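Side-chain contacts in outer surface protein (Borrelia burgdorferi, PDB 5IZT), which is of unknown function but belongs to the PFam54_60 family of Borrelia surface proteins, whose fold is a bundle of helices: residues F211-K214 against D215-F218; E264-G267 against S268-T272; N279-L282 against I283-L286. One frame throughout, in Å; residues are numbered along the deposited sequence. Where two conformers were deposited one is given.

Contact 1 of 3, residues F211-K214 against D215-F218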
loop_
_atom_site.group_PDB
_atom_site.type_symbol
_atom_site.label_atom_id
_atom_site.label_comp_id
_atom_site.label_asym_id
_atom_site.label_seq_id
_atom_site.Cartn_x
_atom_site.Cartn_y
_atom_site.Cartn_z
ATOM N N PHE A 211 16.071 -6.236 5.009
ATOM C CA PHE A 211 15.855 -5.164 5.988
ATOM C C PHE A 211 15.366 -5.716 7.330
ATOM O O PHE A 211 14.422 -5.197 7.930
ATOM C CB PHE A 211 14.887 -4.109 5.436
ATOM C CG PHE A 211 15.301 -3.568 4.089
ATOM C CD1 PHE A 211 16.315 -2.626 3.987
ATOM C CD2 PHE A 211 14.693 -4.025 2.922
ATOM C CE1 PHE A 211 16.720 -2.137 2.740
ATOM C CE2 PHE A 211 15.086 -3.547 1.678
ATOM C CZ PHE A 211 16.103 -2.599 1.585
ATOM N N LYS A 212 16.033 -6.776 7.795
ATOM C CA LYS A 212 15.785 -7.492 9.048
ATOM C C LYS A 212 14.447 -8.216 9.042
ATOM O O LYS A 212 14.008 -8.711 10.096
ATOM C CB LYS A 212 15.859 -6.571 10.279
ATOM C CG LYS A 212 17.122 -5.689 10.322
ATOM C CD LYS A 212 18.345 -6.435 10.794
ATOM C CE LYS A 212 19.595 -5.544 10.713
ATOM N NZ LYS A 212 19.962 -5.188 9.301
ATOM N N MET A 213 13.775 -8.299 7.894
ATOM C CA MET A 213 12.507 -9.005 7.819
ATOM C C MET A 213 12.613 -10.383 7.170
ATOM O O MET A 213 11.638 -11.152 7.228
ATOM C CB MET A 213 11.479 -8.136 7.085
ATOM C CG MET A 213 11.087 -6.923 7.966
ATOM S SD MET A 213 9.877 -5.820 7.222
ATOM C CE MET A 213 10.952 -5.017 6.003
ATOM N N LYS A 214 13.774 -10.743 6.602
ATOM C CA LYS A 214 13.947 -12.110 6.096
ATOM C C LYS A 214 13.699 -13.128 7.197
ATOM O O LYS A 214 13.055 -14.159 6.972
ATOM C CB LYS A 214 15.354 -12.320 5.536
ATOM C CG LYS A 214 15.580 -13.758 4.992
ATOM C CD LYS A 214 16.947 -13.915 4.323
ATOM C CE LYS A 214 18.090 -14.088 5.335
ATOM N NZ LYS A 214 18.048 -15.399 6.063
ATOM N N ASP A 215 14.204 -12.850 8.397
ATOM C CA ASP A 215 14.049 -13.735 9.540
ATOM C C ASP A 215 13.004 -13.238 10.526
ATOM O O ASP A 215 13.013 -13.669 11.683
ATOM C CB ASP A 215 15.387 -13.940 10.258
ATOM C CG ASP A 215 16.429 -14.601 9.383
ATOM O OD1 ASP A 215 16.049 -15.360 8.472
ATOM O OD2 ASP A 215 17.633 -14.399 9.635
ATOM N N SER A 216 12.109 -12.336 10.098
ATOM C CA SER A 216 11.009 -11.919 10.962
ATOM C C SER A 216 9.719 -11.771 10.163
ATOM O O SER A 216 9.058 -12.778 9.902
ATOM C CB SER A 216 11.354 -10.633 11.745
ATOM O OG SER A 216 11.463 -9.470 10.950
ATOM N N ALA A 217 9.342 -10.547 9.765
ATOM C CA ALA A 217 8.006 -10.333 9.207
ATOM C C ALA A 217 7.760 -11.161 7.944
ATOM O O ALA A 217 6.673 -11.715 7.753
ATOM C CB ALA A 217 7.786 -8.847 8.921
ATOM N N PHE A 218 8.728 -11.201 7.032
ATOM C CA PHE A 218 8.503 -11.945 5.799
ATOM C C PHE A 218 8.544 -13.446 6.029
ATOM O O PHE A 218 7.979 -14.203 5.244
ATOM C CB PHE A 218 9.538 -11.542 4.747
ATOM C CG PHE A 218 9.418 -10.107 4.297
ATOM C CD1 PHE A 218 8.166 -9.498 4.217
ATOM C CD2 PHE A 218 10.545 -9.370 3.943
ATOM C CE1 PHE A 218 8.044 -8.167 3.782
ATOM C CE2 PHE A 218 10.437 -8.046 3.508
ATOM C CZ PHE A 218 9.174 -7.444 3.420
#
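Two backbone N-H groups grip Met213 O. Ser216 N comes from above the carbonyl plane at 3.1 Å from Met213 O, 78° out of it, whereas Phe218 N, 2.9 Å from Met213 O, approaches from the opposite face, tilted only modestly from the plane. The next carbonyl back has a partner too: Ser216 OG lies 2.8 Å from Lys212 O, in the carbonyl plane and on a lone pair. The Ser216 hydroxyl sits between its own backbone N and carbonyl carbon (chi1 68°), turned back toward residue 212. Above the Phe218 ring runs the Met213 side chain. Its CB stands 3.9 Å from the Phe218 ring centroid as a CH-pi contact, and SD follows over the same face, 4.5 Å from that centroid and displaced toward the rim. The bend at chi3 (-74°) leaves CE just beyond the rim, beside CE2 and CZ, while CG rests against Ala217 CB. On the outer side Lys214 and Asp215 lie side by side, and Lys214 NZ reaches Asp215 OD1 on its syn side at 3.1 Å, a salt bridge on the more exposed flank of the turn. Helix 280-316 adds Met287 to the buried side, against Met213, Ala217 and Phe218. Met213 to Ser216 form a type I beta turn in the loop between helices 179-197 and 243-255, and the Met-aromatic contact of Met213 with Phe218, two residues past the turn, packs beside it.

Contact 2 of 3, residues E264-G267 against S268-T272. Unlike the reference sequence in segment 268-272: Thr272 (reference Ala).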
loop_
_atom_site.group_PDB
_atom_site.type_symbol
_atom_site.label_atom_id
_atom_site.label_comp_id
_atom_site.label_asym_id
_atom_site.label_seq_id
_atom_site.Cartn_x
_atom_site.Cartn_y
_atom_site.Cartn_z
ATOM N N GLU A 264 14.283 0.203 6.650
ATOM C CA GLU A 264 15.180 -0.401 7.632
ATOM C C GLU A 264 14.668 -0.185 9.052
ATOM O O GLU A 264 14.757 -1.093 9.887
ATOM C CB GLU A 264 16.599 0.158 7.485
ATOM C CG GLU A 264 17.617 -0.439 8.455
ATOM C CD GLU A 264 18.032 -1.871 8.109
ATOM O OE1 GLU A 264 18.475 -2.609 9.023
ATOM O OE2 GLU A 264 17.925 -2.256 6.933
ATOM N N GLN A 265 14.139 1.007 9.348
ATOM C CA GLN A 265 13.612 1.275 10.684
ATOM C C GLN A 265 12.434 0.366 10.994
ATOM O O GLN A 265 12.349 -0.224 12.081
ATOM C CB GLN A 265 13.196 2.741 10.795
ATOM C CG GLN A 265 14.368 3.711 10.826
ATOM C CD GLN A 265 15.304 3.430 11.997
ATOM O OE1 GLN A 265 14.863 3.133 13.103
ATOM N NE2 GLN A 265 16.604 3.508 11.746
ATOM N N PHE A 266 11.509 0.254 10.043
ATOM C CA PHE A 266 10.327 -0.584 10.211
ATOM C C PHE A 266 10.721 -2.043 10.393
ATOM O O PHE A 266 10.192 -2.741 11.272
ATOM C CB PHE A 266 9.393 -0.414 8.990
ATOM C CG PHE A 266 8.050 -1.096 9.152
ATOM C CD1 PHE A 266 7.906 -2.442 8.862
ATOM C CD2 PHE A 266 6.946 -0.378 9.568
ATOM C CE1 PHE A 266 6.677 -3.081 9.029
ATOM C CE2 PHE A 266 5.710 -0.998 9.729
ATOM C CZ PHE A 266 5.575 -2.349 9.450
ATOM N N GLY A 267 11.639 -2.533 9.562
ATOM C CA GLY A 267 12.101 -3.908 9.716
ATOM C C GLY A 267 12.746 -4.171 11.068
ATOM O O GLY A 267 12.550 -5.235 11.670
ATOM N N SER A 268 13.508 -3.202 11.574
ATOM C CA SER A 268 14.130 -3.370 12.888
ATOM C C SER A 268 13.087 -3.480 13.987
ATOM O O SER A 268 13.292 -4.204 14.967
ATOM C CB SER A 268 15.081 -2.215 13.190
ATOM O OG SER A 268 16.209 -2.253 12.336
ATOM N N ILE A 269 11.967 -2.770 13.847
ATOM C CA ILE A 269 10.899 -2.895 14.834
ATOM C C ILE A 269 10.237 -4.264 14.730
ATOM O O ILE A 269 9.959 -4.903 15.753
ATOM C CB ILE A 269 9.884 -1.751 14.663
ATOM C CG1 ILE A 269 10.558 -0.404 14.949
ATOM C CG2 ILE A 269 8.676 -1.962 15.570
ATOM C CD1 ILE A 269 9.802 0.800 14.347
ATOM N N MET A 270 10.009 -4.756 13.503
ATOM C CA MET A 270 9.479 -6.111 13.346
ATOM C C MET A 270 10.415 -7.131 13.970
ATOM O O MET A 270 9.968 -8.066 14.652
ATOM C CB MET A 270 9.250 -6.454 11.874
ATOM C CG MET A 270 8.234 -5.571 11.137
ATOM S SD MET A 270 6.626 -5.440 11.951
ATOM C CE MET A 270 6.791 -3.871 12.808
ATOM N N GLU A 271 11.718 -6.965 13.755
ATOM C CA GLU A 271 12.688 -7.885 14.335
ATOM C C GLU A 271 12.581 -7.896 15.851
ATOM O O GLU A 271 12.553 -8.964 16.465
ATOM C CB GLU A 271 14.114 -7.498 13.923
ATOM C CG GLU A 271 15.165 -8.431 14.560
ATOM C CD GLU A 271 16.574 -8.101 14.097
ATOM O OE1 GLU A 271 17.024 -6.962 14.332
ATOM O OE2 GLU A 271 17.205 -8.962 13.459
ATOM N N THR A 272 12.471 -6.713 16.467
ATOM C CA THR A 272 12.282 -6.638 17.914
ATOM C C THR A 272 11.015 -7.365 18.345
ATOM O O THR A 272 11.030 -8.150 19.306
ATOM C CB THR A 272 12.240 -5.175 18.366
ATOM O OG1 THR A 272 13.526 -4.571 18.151
ATOM C CG2 THR A 272 11.880 -5.083 19.854
#
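One face of helix 260-274 carries a Met-aromatic contact in i to i+4 spacing, in which Met270 folds back over the Phe266 ring. The sulfur is oblique to the ring, with Met270 SD 4.6 Å from the Phe266 centroid, but the methyl stands properly over the face: Met270 CE is 4.1 Å from the same centroid, 23° off the normal, as a CH-pi contact displaced toward the rim. Before that, Met270 CG already presses on the ring, 3.6 Å from Phe266 CE1. CG leads back toward Phe266, and the bends at chi2 and chi3 (98°) swing CE over the ring face; the phenylalanine, with CG opposite its own backbone N (chi1 -172°), carries CE1 and CZ to the sulfur and methyl. This pair belongs to the buried side of a helix in an all-helical fold, where Phe266 also meets the ring of Phe252 and Met270 touches Ile283 and Leu286 of helix 280-316. Ile269 is turned to another part of the core and packs on Leu353 and Ala357 of helix 322-359 and on Leu369 and Ile373 of helix 366-395. Ser268 N bonds to Glu264 O at 3.0 Å. In the conformer given, Ser268 OG adds a second bond to Glu264 O, 3.1 Å long and from the opposite face of the carbonyl plane, while the carboxylate of Glu264, also one of two conformers, turns to the loop and makes a salt bridge with Lys212. The regular helical bonds continue with Met270 N to Phe266 O and Glu271 N to Gly267 O, the latter 2.8 Å long.

Contact 3 of 3, residues N279-L282 against I283-L286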
loop_
_atom_site.group_PDB
_atom_site.type_symbol
_atom_site.label_atom_id
_atom_site.label_comp_id
_atom_site.label_asym_id
_atom_site.label_seq_id
_atom_site.Cartn_x
_atom_site.Cartn_y
_atom_site.Cartn_z
ATOM N N ASN A 279 4.015 -12.304 19.883
ATOM C CA ASN A 279 3.843 -11.141 19.014
ATOM C C ASN A 279 3.734 -11.475 17.528
ATOM O O ASN A 279 3.497 -10.564 16.724
ATOM C CB ASN A 279 5.006 -10.158 19.195
ATOM C CG ASN A 279 5.111 -9.642 20.615
ATOM O OD1 ASN A 279 4.117 -9.586 21.336
ATOM N ND2 ASN A 279 6.303 -9.268 21.019
ATOM N N HIS A 280 3.884 -12.739 17.139
ATOM C CA HIS A 280 3.935 -13.063 15.715
ATOM C C HIS A 280 2.609 -12.783 15.005
ATOM O O HIS A 280 2.615 -12.344 13.851
ATOM C CB HIS A 280 4.371 -14.522 15.539
ATOM C CG HIS A 280 5.801 -14.749 15.913
ATOM N ND1 HIS A 280 6.423 -15.978 15.823
ATOM C CD2 HIS A 280 6.736 -13.883 16.385
ATOM C CE1 HIS A 280 7.680 -15.861 16.220
ATOM N NE2 HIS A 280 7.892 -14.602 16.575
ATOM N N SER A 281 1.465 -12.984 15.666
ATOM C CA SER A 281 0.197 -12.678 15.001
ATOM C C SER A 281 0.062 -11.187 14.731
ATOM O O SER A 281 -0.502 -10.783 13.705
ATOM C CB SER A 281 -0.982 -13.186 15.834
ATOM O OG SER A 281 -0.897 -14.592 16.030
ATOM N N LEU A 282 0.568 -10.348 15.642
ATOM C CA LEU A 282 0.543 -8.909 15.419
ATOM C C LEU A 282 1.389 -8.534 14.210
ATOM O O LEU A 282 0.976 -7.729 13.372
ATOM C CB LEU A 282 1.050 -8.176 16.662
ATOM C CG LEU A 282 1.377 -6.687 16.468
ATOM C CD1 LEU A 282 0.141 -5.875 16.099
ATOM C CD2 LEU A 282 2.081 -6.091 17.713
ATOM N N ILE A 283 2.588 -9.102 14.116
ATOM C CA ILE A 283 3.464 -8.831 12.980
ATOM C C ILE A 283 2.776 -9.212 11.675
ATOM O O ILE A 283 2.831 -8.461 10.688
ATOM C CB ILE A 283 4.801 -9.584 13.147
ATOM C CG1 ILE A 283 5.569 -9.086 14.364
ATOM C CG2 ILE A 283 5.684 -9.402 11.908
ATOM C CD1 ILE A 283 6.839 -9.969 14.670
ATOM N N ARG A 284 2.121 -10.380 11.648
ATOM C CA ARG A 284 1.363 -10.787 10.464
ATOM C C ARG A 284 0.300 -9.749 10.102
ATOM O O ARG A 284 0.203 -9.326 8.943
ATOM C CB ARG A 284 0.705 -12.156 10.690
ATOM C CG ARG A 284 1.670 -13.343 10.667
ATOM C CD ARG A 284 0.954 -14.693 10.765
ATOM N NE ARG A 284 1.926 -15.786 10.708
ATOM C CZ ARG A 284 2.224 -16.583 11.731
ATOM N NH1 ARG A 284 1.614 -16.427 12.899
ATOM N NH2 ARG A 284 3.121 -17.551 11.578
ATOM N N GLU A 285 -0.530 -9.351 11.077
ATOM C CA GLU A 285 -1.582 -8.371 10.798
ATOM C C GLU A 285 -0.995 -7.054 10.289
ATOM O O GLU A 285 -1.566 -6.430 9.386
ATOM C CB GLU A 285 -2.444 -8.107 12.034
ATOM C CG GLU A 285 -3.256 -9.296 12.560
ATOM C CD GLU A 285 -4.270 -8.876 13.642
ATOM O OE1 GLU A 285 -3.888 -8.720 14.821
ATOM O OE2 GLU A 285 -5.457 -8.663 13.296
ATOM N N LEU A 286 0.120 -6.591 10.871
ATOM C CA LEU A 286 0.716 -5.333 10.417
ATOM C C LEU A 286 1.163 -5.439 8.969
ATOM O O LEU A 286 0.854 -4.566 8.147
ATOM C CB LEU A 286 1.909 -4.921 11.292
ATOM C CG LEU A 286 1.565 -4.535 12.736
ATOM C CD1 LEU A 286 2.848 -4.459 13.554
ATOM C CD2 LEU A 286 0.819 -3.205 12.763
HETATM O O HOH W 1 -1.528 -15.845 13.392
#
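Leu282 meets Leu286 one helical turn on, and its side chain can be followed outward. CB lies against the backbone at the start of the next residue, Ile283 N. CG, set opposite its own backbone N (chi1 167°), comes to 4.0 Å from Leu286 CD1. The branch CD1 then makes the main apolar contact, 3.9 Å from Leu286 CG, with Leu286 CD1 also close by. From the other side Leu286 CG lies against the oxygen end of the carbonyl, 3.3 Å from Leu282 O, and Leu286 N bonds to that same oxygen at 2.9 Å, nearly along the C=O axis. At the beginning of the helix Ile283 N bonds to Asn279 O, with the N-H pointing almost straight at it (164°), and CG1 of Ile283 rests over the same oxygen. The polar flank is arranged around the extended Arg284 chain, whose CG packs over His280 O. Near its tip a water spans the gap: in the Ser281 conformer given it is hydrogen-bonded to Ser281 OG at 3.0 Å, and it accepts a weak bond from Arg284 NH1. The arginine has a firmer partner in the loop, since NE bonds to Leu220 O. The side chains of Asn279 and His280 reach back to the end of helix 260-274, Asn279 ND2 to Leu273 O and His280 NE2 to Tyr274 O, and the His280 ring stacks on that of Tyr274. Nearly two turns long, this start of helix 280-316 sits between two helices: Ile283 and Leu286 pack on Met270 of helix 260-274, while on helix 366-395 Leu282 meets Ala370, Glu285 packs on Leu378 and its OE2 is hydrogen-bonded to Gln382 NE2.

Overall arrangement
The three contacts cluster on the same side of the chain's centre and follow one another in sequence. Contacts 1 and 2 are nearest, their centres about 8 Å apart: in the Glu264 conformer given, the salt bridge from Lys212 NZ to Glu264 OE1, 3.0 Å, ties the loop to helix 260-274, and Met213 CG rests 3.6 Å from Gly267 CA, where no side chain intervenes. Contact 3 lies about 12 Å from contact 1 and 13 Å from contact 2, centre to centre. Its Ile283 touches both, with CG2 3.7 Å from Ala217 CA and CD1 3.7 Å from Met270 O. Loop 211-218 therefore packs against two consecutive helices, 260-274 and 280-316.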